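Local coordinates for protein alpha-14 giardin (Giardia lamblia, PDB 3CHJ) that binds calcium ions and, as an annexin, may act as a calcium-regulated structural element linking the phospholipid bilayer to the underlying axoneme, at residues Ile35-Pro40 / Leu310-Thr315; Glu166-Leu171 / Ala194-Ala199. All blocks are in the same frame, centred on the assembly; numbering follows the deposited sequence.

Interaction 1 of 2, residues Ile35-Pro40 / Leu310-Thr315; sequences IARSYP and LWEPVT
The carbonyl oxygen Glu312 O takes two donors: Arg37 NH2 at 2.9 Å and a water, itself held by Arg37 NE and Leu310 O. The direct bond is fairly straight, with an N-H...O angle of 158°. Its donor sits 52° above the carbonyl plane, off the lone-pair directions, yet Glu312 O lies close to the plane of the guanidinium. A second water in that plane takes another hydrogen from NH2 and returns one to Pro313 O, 2.9 Å from the water. One flat group thus addresses three backbone carbonyls: those of Leu310 and Pro313 through water, that of Glu312 both directly and through water.

Nonpolar contacts complete it. Arg37 CG meets Leu310 CD2 at 4.1 Å. Val314 CG2 covers one face of the guanidinium, 3.7 Å from Arg37 NH2. A bend at chi3 (84°), after an extended chi2, turns the guanidinium so that NE and NH2 front the loop. Arg37 NH1 is engaged by Glu34 in a salt bridge, which helps fix the rotation of the group. The Glu312 carboxylate points elsewhere, to Lys280, and Glu312 OE1 stays 6.3 Å from Arg37 NH2, so the direct polar contact of Arg37 with Glu312 is made to the backbone carbonyl.

Leu310 also packs on Leu74 and Leu78 of helix 69-78. The contact thereby ties helix 31-38, near the N-terminus, to the chain leaving helix 301-310, the last helix of this all-helical annexin fold.

Interaction 2 of 2, residues Glu166-Leu171 / Ala194-Ala199; sequences EEDLVL and ATYTRA
Asp168 and Tyr196 approach from opposite directions, each side chain running past the end of the other, and meet through the bond from Tyr196 OH to Asp168 OD2, 2.6 Å long. The carboxylate and the phenol ring are inclined at 40°, so the groups are neither coplanar nor perpendicular. Asp168 OD2 nevertheless lies in the plane of the ring, at its edge, 3.4 Å from Tyr196 CE1. This places the acceptor beside the hydroxyl, away from the pi faces. On the acid, the hydroxyl is received by the anti lone pair of OD2, the one directed away from OD1. The phenol therefore also runs close to the aspartate stem, with Tyr196 OH 3.2 Å from Asp168 CB.

The other carboxylate oxygen, OD1, forms a salt bridge with Arg191 of helix 186-195, giving the two oxygens separate partners. The positive charge nearby probably stabilises the ionised form of the acid, and the two bonds together restrict rotation of the carboxylate.

In the fold, this joins one helix of an annexin-type helical bundle to a corner between two others: Asp168 lies on helix 162-177, and Tyr196 is the first residue to leave helical geometry after helix 186-195. Thr197 then N-caps helix 198-211, its side chain bonding Asp200 N. The backbones stay well apart, 10.7 Å between the CA atoms of Asp168 and Tyr196, and the length of the phenol spans the interval. Its chi1 of -91° departs from a staggered value while directing the ring toward helix 162-177. Both residues are buried; Ile192 packs against Asp168, and Arg160 touches Tyr196, whose carbonyl oxygen accepts a hydrogen bond from Arg157.

Interaction 1 is a surface contact and interaction 2 a buried one, and their polar chemistry differs. At 35-40 with 310-315, a guanidinium addresses loop carbonyls, partly through waters, and aliphatic groups add cover; 252 Å² is buried. At 166-171 with 194-199, one direct side-chain bond joins two residues, without a bridging water, and 79 Å² is buried. The contacts share no helix: the first brings together chain regions 270 residues apart, whereas the second links helices close in sequence and is nested inside the loop closed by the first. Their centres lie 35 Å apart and their nearest atoms about 13 Å apart, so they do not touch.

Interaction 1 of 2, residues Ile35-Pro40 / Leu310-Thr315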
ATOM      1  N   ILE A  35      -2.897  20.783  -1.615  1.00 14.74           N
ATOM      2  CA  ILE A  35      -1.554  20.922  -2.142  1.00 14.39           C
ATOM      3  C   ILE A  35      -1.004  19.528  -2.552  1.00 14.30           C
ATOM      4  O   ILE A  35      -0.449  19.352  -3.632  1.00 14.69           O
ATOM      5  CB  ILE A  35      -0.648  21.651  -1.118  1.00 14.39           C
ATOM      6  CG1 ILE A  35      -1.035  23.138  -1.034  1.00 14.52           C
ATOM      7  CG2 ILE A  35       0.798  21.556  -1.491  1.00 14.19           C
ATOM      8  CD1 ILE A  35      -0.456  23.865   0.206  1.00 15.44           C
ATOM      9  N   ALA A  36      -1.213  18.515  -1.707  1.00 13.63           N
ATOM     10  CA  ALA A  36      -0.737  17.171  -2.039  1.00 13.73           C
ATOM     11  C   ALA A  36      -1.366  16.611  -3.304  1.00 14.28           C
ATOM     12  O   ALA A  36      -0.700  15.886  -4.047  1.00 14.38           O
ATOM     13  CB  ALA A  36      -0.958  16.198  -0.869  1.00 13.45           C
ATOM     14  N   ARG A  37      -2.635  16.942  -3.527  1.00 15.08           N
ATOM     15  CA  ARG A  37      -3.385  16.437  -4.683  1.00 15.89           C
ATOM     16  C   ARG A  37      -3.068  17.199  -5.969  1.00 16.72           C
ATOM     17  O   ARG A  37      -3.343  16.695  -7.067  1.00 17.83           O
ATOM     18  CB  ARG A  37      -4.878  16.546  -4.428  1.00 16.20           C
ATOM     19  CG  ARG A  37      -5.387  15.679  -3.325  1.00 16.54           C
ATOM     20  CD  ARG A  37      -6.835  16.019  -3.074  1.00 17.54           C
ATOM     21  NE  ARG A  37      -7.763  15.330  -3.976  1.00 20.51           N
ATOM     22  CZ  ARG A  37      -8.835  15.885  -4.544  1.00 23.48           C
ATOM     23  NH1 ARG A  37      -9.098  17.183  -4.396  1.00 25.01           N
ATOM     24  NH2 ARG A  37      -9.626  15.149  -5.317  1.00 23.17           N
ATOM     25  N   SER A  38      -2.544  18.423  -5.822  1.00 16.55           N
ATOM     26  CA  SER A  38      -2.402  19.369  -6.952  1.00 17.06           C
ATOM     27  C   SER A  38      -1.045  19.339  -7.645  1.00 17.93           C
ATOM     28  O   SER A  38      -0.918  19.838  -8.769  1.00 18.53           O
ATOM     29  CB  SER A  38      -2.666  20.803  -6.473  1.00 16.61           C
ATOM     30  OG  SER A  38      -4.013  20.958  -6.102  1.00 19.20           O
ATOM     31  N   TYR A  39      -0.026  18.796  -6.979  1.00 17.69           N
ATOM     32  CA  TYR A  39       1.358  18.844  -7.476  1.00 17.94           C
ATOM     33  C   TYR A  39       2.023  17.467  -7.432  1.00 18.83           C
ATOM     34  O   TYR A  39       1.662  16.642  -6.589  1.00 18.23           O
ATOM     35  CB  TYR A  39       2.208  19.825  -6.659  1.00 18.88           C
ATOM     36  CG  TYR A  39       1.697  21.243  -6.672  1.00 18.90           C
ATOM     37  CD1 TYR A  39       1.979  22.096  -7.748  1.00 20.35           C
ATOM     38  CD2 TYR A  39       0.939  21.739  -5.611  1.00 17.84           C
ATOM     39  CE1 TYR A  39       1.508  23.407  -7.752  1.00 20.61           C
ATOM     40  CE2 TYR A  39       0.457  23.043  -5.617  1.00 20.97           C
ATOM     41  CZ  TYR A  39       0.749  23.868  -6.690  1.00 19.55           C
ATOM     42  OH  TYR A  39       0.253  25.167  -6.671  1.00 21.76           O
ATOM     43  N   PRO A  40       2.985  17.219  -8.339  1.00 19.53           N
ATOM     44  CA  PRO A  40       3.715  15.949  -8.302  1.00 19.79           C
ATOM     45  C   PRO A  40       4.627  15.849  -7.072  1.00 19.52           C
ATOM     46  O   PRO A  40       5.066  16.868  -6.553  1.00 18.91           O
ATOM     47  CB  PRO A  40       4.547  15.977  -9.592  1.00 20.29           C
ATOM     48  CG  PRO A  40       4.659  17.401  -9.958  1.00 21.49           C
ATOM     49  CD  PRO A  40       3.420  18.083  -9.457  1.00 19.75           C
ATOM     50  N   LEU A 310      -8.384  12.774  -0.046  1.00 11.46           N
ATOM     51  CA  LEU A 310      -7.268  12.163  -0.779  1.00 11.47           C
ATOM     52  C   LEU A 310      -7.748  11.067  -1.705  1.00 11.87           C
ATOM     53  O   LEU A 310      -7.207  10.897  -2.803  1.00 12.31           O
ATOM     54  CB  LEU A 310      -6.247  11.579   0.206  1.00 11.50           C
ATOM     55  CG  LEU A 310      -5.377  12.664   0.847  1.00 12.18           C
ATOM     56  CD1 LEU A 310      -4.642  12.107   2.096  1.00 12.04           C
ATOM     57  CD2 LEU A 310      -4.391  13.241  -0.147  1.00 11.35           C
ATOM     58  N   TRP A 311      -8.769  10.331  -1.272  1.00 12.39           N
ATOM     59  CA  TRP A 311      -9.298   9.242  -2.063  1.00 13.13           C
ATOM     60  C   TRP A 311     -10.347   9.680  -3.082  1.00 15.23           C
ATOM     61  O   TRP A 311     -10.886   8.852  -3.822  1.00 16.38           O
ATOM     62  CB  TRP A 311      -9.841   8.157  -1.131  1.00 12.70           C
ATOM     63  CG  TRP A 311      -8.766   7.306  -0.573  1.00 12.09           C
ATOM     64  CD1 TRP A 311      -8.357   7.228   0.735  1.00 12.97           C
ATOM     65  CD2 TRP A 311      -7.968   6.381  -1.304  1.00 11.98           C
ATOM     66  NE1 TRP A 311      -7.331   6.302   0.851  1.00 13.30           N
ATOM     67  CE2 TRP A 311      -7.083   5.766  -0.389  1.00 11.77           C
ATOM     68  CE3 TRP A 311      -7.893   6.027  -2.658  1.00 10.92           C
ATOM     69  CZ2 TRP A 311      -6.155   4.806  -0.785  1.00 12.18           C
ATOM     70  CZ3 TRP A 311      -6.974   5.081  -3.046  1.00 13.05           C
ATOM     71  CH2 TRP A 311      -6.115   4.477  -2.121  1.00 12.52           C
ATOM     72  N   GLU A 312     -10.654  10.972  -3.111  1.00 16.26           N
ATOM     73  CA  GLU A 312     -11.528  11.474  -4.150  1.00 18.33           C
ATOM     74  C   GLU A 312     -10.709  11.574  -5.436  1.00 19.12           C
ATOM     75  O   GLU A 312      -9.668  12.233  -5.470  1.00 19.47           O
ATOM     76  CB  GLU A 312     -12.124  12.829  -3.765  1.00 19.66           C
ATOM     77  CG  GLU A 312     -13.250  13.272  -4.684  1.00 23.64           C
ATOM     78  CD  GLU A 312     -14.566  12.503  -4.488  1.00 28.86           C
ATOM     79  OE1 GLU A 312     -15.547  12.921  -5.127  1.00 31.45           O
ATOM     80  OE2 GLU A 312     -14.655  11.508  -3.712  1.00 28.64           O
ATOM     81  N   PRO A 313     -11.170  10.917  -6.499  1.00 19.80           N
ATOM     82  CA  PRO A 313     -10.449  10.971  -7.767  1.00 21.14           C
ATOM     83  C   PRO A 313     -10.125  12.409  -8.207  1.00 22.10           C
ATOM     84  O   PRO A 313     -11.007  13.279  -8.223  1.00 22.77           O
ATOM     85  CB  PRO A 313     -11.433  10.325  -8.754  1.00 21.37           C
ATOM     86  CG  PRO A 313     -12.269   9.435  -7.909  1.00 20.68           C
ATOM     87  CD  PRO A 313     -12.401  10.106  -6.585  1.00 19.61           C
ATOM     88  N   VAL A 314      -8.860  12.662  -8.537  1.00 23.49           N
ATOM     89  CA  VAL A 314      -8.513  13.909  -9.211  1.00 24.68           C
ATOM     90  C   VAL A 314      -8.852  13.685 -10.671  1.00 25.52           C
ATOM     91  O   VAL A 314      -8.424  12.688 -11.266  1.00 26.20           O
ATOM     92  CB  VAL A 314      -7.031  14.303  -9.041  1.00 24.84           C
ATOM     93  CG1 VAL A 314      -6.685  15.524  -9.912  1.00 25.24           C
ATOM     94  CG2 VAL A 314      -6.726  14.637  -7.586  1.00 24.19           C
ATOM     95  N   THR A 315      -9.625  14.621 -11.226  1.00 25.92           N
ATOM     96  CA  THR A 315     -10.177  14.501 -12.578  1.00 26.67           C
ATOM     97  C   THR A 315      -9.709  15.652 -13.470  1.00 26.02           C
ATOM     98  O   THR A 315     -10.315  15.921 -14.514  1.00 26.73           O
ATOM     99  CB  THR A 315     -11.723  14.489 -12.547  1.00 26.52           C
ATOM    100  OG1 THR A 315     -12.197  15.700 -11.944  1.00 28.42           O
ATOM    101  CG2 THR A 315     -12.266  13.277 -11.763  1.00 28.07           C
TER
HETATM  102  O   HOH W   1      -7.116  12.650  -4.678  1.00 21.54           O
HETATM  103  O   HOH W   2     -11.722  15.901  -7.149  1.00 33.62           O

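Interaction 2 of 2, residues Glu166-Leu171 / Ala194-Ala199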
ATOM      1  N   GLU A 166      -1.588 -23.524 -17.217  1.00 19.56           N
ATOM      2  CA  GLU A 166      -2.422 -24.721 -17.089  1.00 21.03           C
ATOM      3  C   GLU A 166      -1.883 -25.686 -16.027  1.00 19.92           C
ATOM      4  O   GLU A 166      -2.653 -26.234 -15.234  1.00 20.94           O
ATOM      5  CB  GLU A 166      -2.583 -25.449 -18.433  1.00 20.65           C
ATOM      6  CG  GLU A 166      -3.241 -24.627 -19.549  1.00 25.31           C
ATOM      7  CD  GLU A 166      -4.767 -24.523 -19.440  1.00 30.71           C
ATOM      8  OE1 GLU A 166      -5.356 -25.058 -18.469  1.00 32.94           O
ATOM      9  OE2 GLU A 166      -5.374 -23.898 -20.348  1.00 33.61           O
ATOM     10  N   GLU A 167      -0.560 -25.887 -16.005  1.00 20.11           N
ATOM     11  CA  GLU A 167       0.072 -26.749 -15.013  1.00 21.49           C
ATOM     12  C   GLU A 167      -0.116 -26.210 -13.596  1.00 20.35           C
ATOM     13  O   GLU A 167      -0.485 -26.954 -12.696  1.00 20.45           O
ATOM     14  CB  GLU A 167       1.566 -26.885 -15.297  1.00 21.30           C
ATOM     15  CG  GLU A 167       1.920 -27.631 -16.576  1.00 23.35           C
ATOM     16  CD  GLU A 167       3.431 -27.642 -16.825  1.00 25.23           C
ATOM     17  OE1 GLU A 167       4.049 -26.555 -16.898  1.00 29.33           O
ATOM     18  OE2 GLU A 167       4.007 -28.746 -16.948  1.00 30.49           O
ATOM     19  N   ASP A 168       0.163 -24.919 -13.411  1.00 20.09           N
ATOM     20  CA  ASP A 168       0.003 -24.289 -12.094  1.00 19.37           C
ATOM     21  C   ASP A 168      -1.449 -24.236 -11.643  1.00 18.99           C
ATOM     22  O   ASP A 168      -1.725 -24.275 -10.440  1.00 18.92           O
ATOM     23  CB  ASP A 168       0.585 -22.882 -12.091  1.00 18.81           C
ATOM     24  CG  ASP A 168       2.088 -22.880 -12.138  1.00 19.30           C
ATOM     25  OD1 ASP A 168       2.704 -23.941 -11.844  1.00 21.64           O
ATOM     26  OD2 ASP A 168       2.647 -21.814 -12.465  1.00 18.50           O
ATOM     27  N   LEU A 169      -2.368 -24.167 -12.599  1.00 18.65           N
ATOM     28  CA  LEU A 169      -3.801 -24.165 -12.289  1.00 18.15           C
ATOM     29  C   LEU A 169      -4.208 -25.459 -11.593  1.00 18.24           C
ATOM     30  O   LEU A 169      -4.917 -25.448 -10.577  1.00 17.27           O
ATOM     31  CB  LEU A 169      -4.606 -23.982 -13.579  1.00 18.36           C
ATOM     32  CG  LEU A 169      -6.111 -23.856 -13.432  1.00 19.71           C
ATOM     33  CD1 LEU A 169      -6.434 -22.694 -12.492  1.00 21.46           C
ATOM     34  CD2 LEU A 169      -6.713 -23.635 -14.782  1.00 21.88           C
ATOM     35  N   VAL A 170      -3.761 -26.586 -12.150  1.00 17.72           N
ATOM     36  CA  VAL A 170      -4.018 -27.880 -11.559  1.00 18.13           C
ATOM     37  C   VAL A 170      -3.399 -27.962 -10.161  1.00 16.94           C
ATOM     38  O   VAL A 170      -4.023 -28.445  -9.204  1.00 17.42           O
ATOM     39  CB  VAL A 170      -3.501 -29.002 -12.488  1.00 18.66           C
ATOM     40  CG1 VAL A 170      -3.561 -30.335 -11.801  1.00 20.34           C
ATOM     41  CG2 VAL A 170      -4.339 -29.013 -13.781  1.00 20.14           C
ATOM     42  N   LEU A 171      -2.173 -27.456 -10.042  1.00 16.36           N
ATOM     43  CA  LEU A 171      -1.460 -27.466  -8.769  1.00 15.80           C
ATOM     44  C   LEU A 171      -2.124 -26.597  -7.687  1.00 15.66           C
ATOM     45  O   LEU A 171      -2.254 -27.023  -6.531  1.00 14.89           O
ATOM     46  CB  LEU A 171      -0.002 -27.042  -8.986  1.00 16.21           C
ATOM     47  CG  LEU A 171       0.837 -28.091  -9.735  1.00 16.54           C
ATOM     48  CD1 LEU A 171       2.145 -27.465 -10.175  1.00 17.89           C
ATOM     49  CD2 LEU A 171       1.077 -29.313  -8.861  1.00 17.72           C
ATOM     50  N   ALA A 194       4.178 -14.838  -5.838  1.00 11.98           N
ATOM     51  CA  ALA A 194       5.383 -14.001  -5.807  1.00 12.71           C
ATOM     52  C   ALA A 194       5.990 -13.713  -7.173  1.00 13.25           C
ATOM     53  O   ALA A 194       6.651 -12.679  -7.334  1.00 14.39           O
ATOM     54  CB  ALA A 194       6.453 -14.602  -4.903  1.00 12.57           C
ATOM     55  N   THR A 195       5.804 -14.628  -8.138  1.00 14.04           N
ATOM     56  CA  THR A 195       6.545 -14.532  -9.411  1.00 14.22           C
ATOM     57  C   THR A 195       5.699 -14.343 -10.677  1.00 14.37           C
ATOM     58  O   THR A 195       6.252 -14.076 -11.754  1.00 14.46           O
ATOM     59  CB  THR A 195       7.564 -15.704  -9.625  1.00 15.19           C
ATOM     60  OG1 THR A 195       6.890 -16.869 -10.124  1.00 15.47           O
ATOM     61  CG2 THR A 195       8.302 -16.049  -8.336  1.00 15.88           C
ATOM     62  N   TYR A 196       4.375 -14.469 -10.569  1.00 13.54           N
ATOM     63  CA  TYR A 196       3.549 -14.193 -11.764  1.00 13.09           C
ATOM     64  C   TYR A 196       3.513 -12.703 -12.084  1.00 13.29           C
ATOM     65  O   TYR A 196       3.499 -11.845 -11.191  1.00 14.26           O
ATOM     66  CB  TYR A 196       2.111 -14.683 -11.579  1.00 13.03           C
ATOM     67  CG  TYR A 196       1.849 -16.095 -12.049  1.00 13.01           C
ATOM     68  CD1 TYR A 196       2.744 -17.127 -11.785  1.00 12.92           C
ATOM     69  CD2 TYR A 196       0.656 -16.405 -12.738  1.00 14.01           C
ATOM     70  CE1 TYR A 196       2.473 -18.442 -12.209  1.00 14.00           C
ATOM     71  CE2 TYR A 196       0.403 -17.686 -13.158  1.00 13.80           C
ATOM     72  CZ  TYR A 196       1.316 -18.695 -12.895  1.00 14.07           C
ATOM     73  OH  TYR A 196       1.018 -19.974 -13.323  1.00 16.62           O
ATOM     74  N   THR A 197       3.509 -12.387 -13.374  1.00 14.15           N
ATOM     75  CA  THR A 197       3.151 -11.054 -13.813  1.00 14.20           C
ATOM     76  C   THR A 197       1.664 -10.765 -13.606  1.00 13.67           C
ATOM     77  O   THR A 197       0.840 -11.697 -13.461  1.00 13.94           O
ATOM     78  CB  THR A 197       3.465 -10.851 -15.321  1.00 13.93           C
ATOM     79  OG1 THR A 197       2.682 -11.772 -16.087  1.00 15.86           O
ATOM     80  CG2 THR A 197       4.944 -11.105 -15.604  1.00 15.72           C
ATOM     81  N   ARG A 198       1.308  -9.482 -13.633  1.00 13.83           N
ATOM     82  CA  ARG A 198      -0.098  -9.080 -13.555  1.00 14.13           C
ATOM     83  C   ARG A 198      -0.920  -9.739 -14.669  1.00 14.87           C
ATOM     84  O   ARG A 198      -1.988 -10.279 -14.405  1.00 14.87           O
ATOM     85  CB  ARG A 198      -0.243  -7.563 -13.608  1.00 14.89           C
ATOM     86  CG  ARG A 198      -1.678  -7.087 -13.851  1.00 16.01           C
ATOM     87  CD  ARG A 198      -1.924  -5.638 -13.438  1.00 18.34           C
ATOM     88  NE  ARG A 198      -1.668  -5.409 -12.015  1.00 18.05           N
ATOM     89  CZ  ARG A 198      -0.613  -4.745 -11.558  1.00 17.02           C
ATOM     90  NH1 ARG A 198       0.271  -4.220 -12.406  1.00 21.23           N
ATOM     91  NH2 ARG A 198      -0.446  -4.568 -10.250  1.00 17.71           N
ATOM     92  N   ALA A 199      -0.399  -9.720 -15.898  1.00 15.81           N
ATOM     93  CA  ALA A 199      -1.150 -10.284 -17.029  1.00 16.03           C
ATOM     94  C   ALA A 199      -1.382 -11.775 -16.850  1.00 15.51           C
ATOM     95  O   ALA A 199      -2.507 -12.276 -17.046  1.00 17.29           O
ATOM     96  CB  ALA A 199      -0.414 -10.011 -18.341  1.00 16.30           C
TER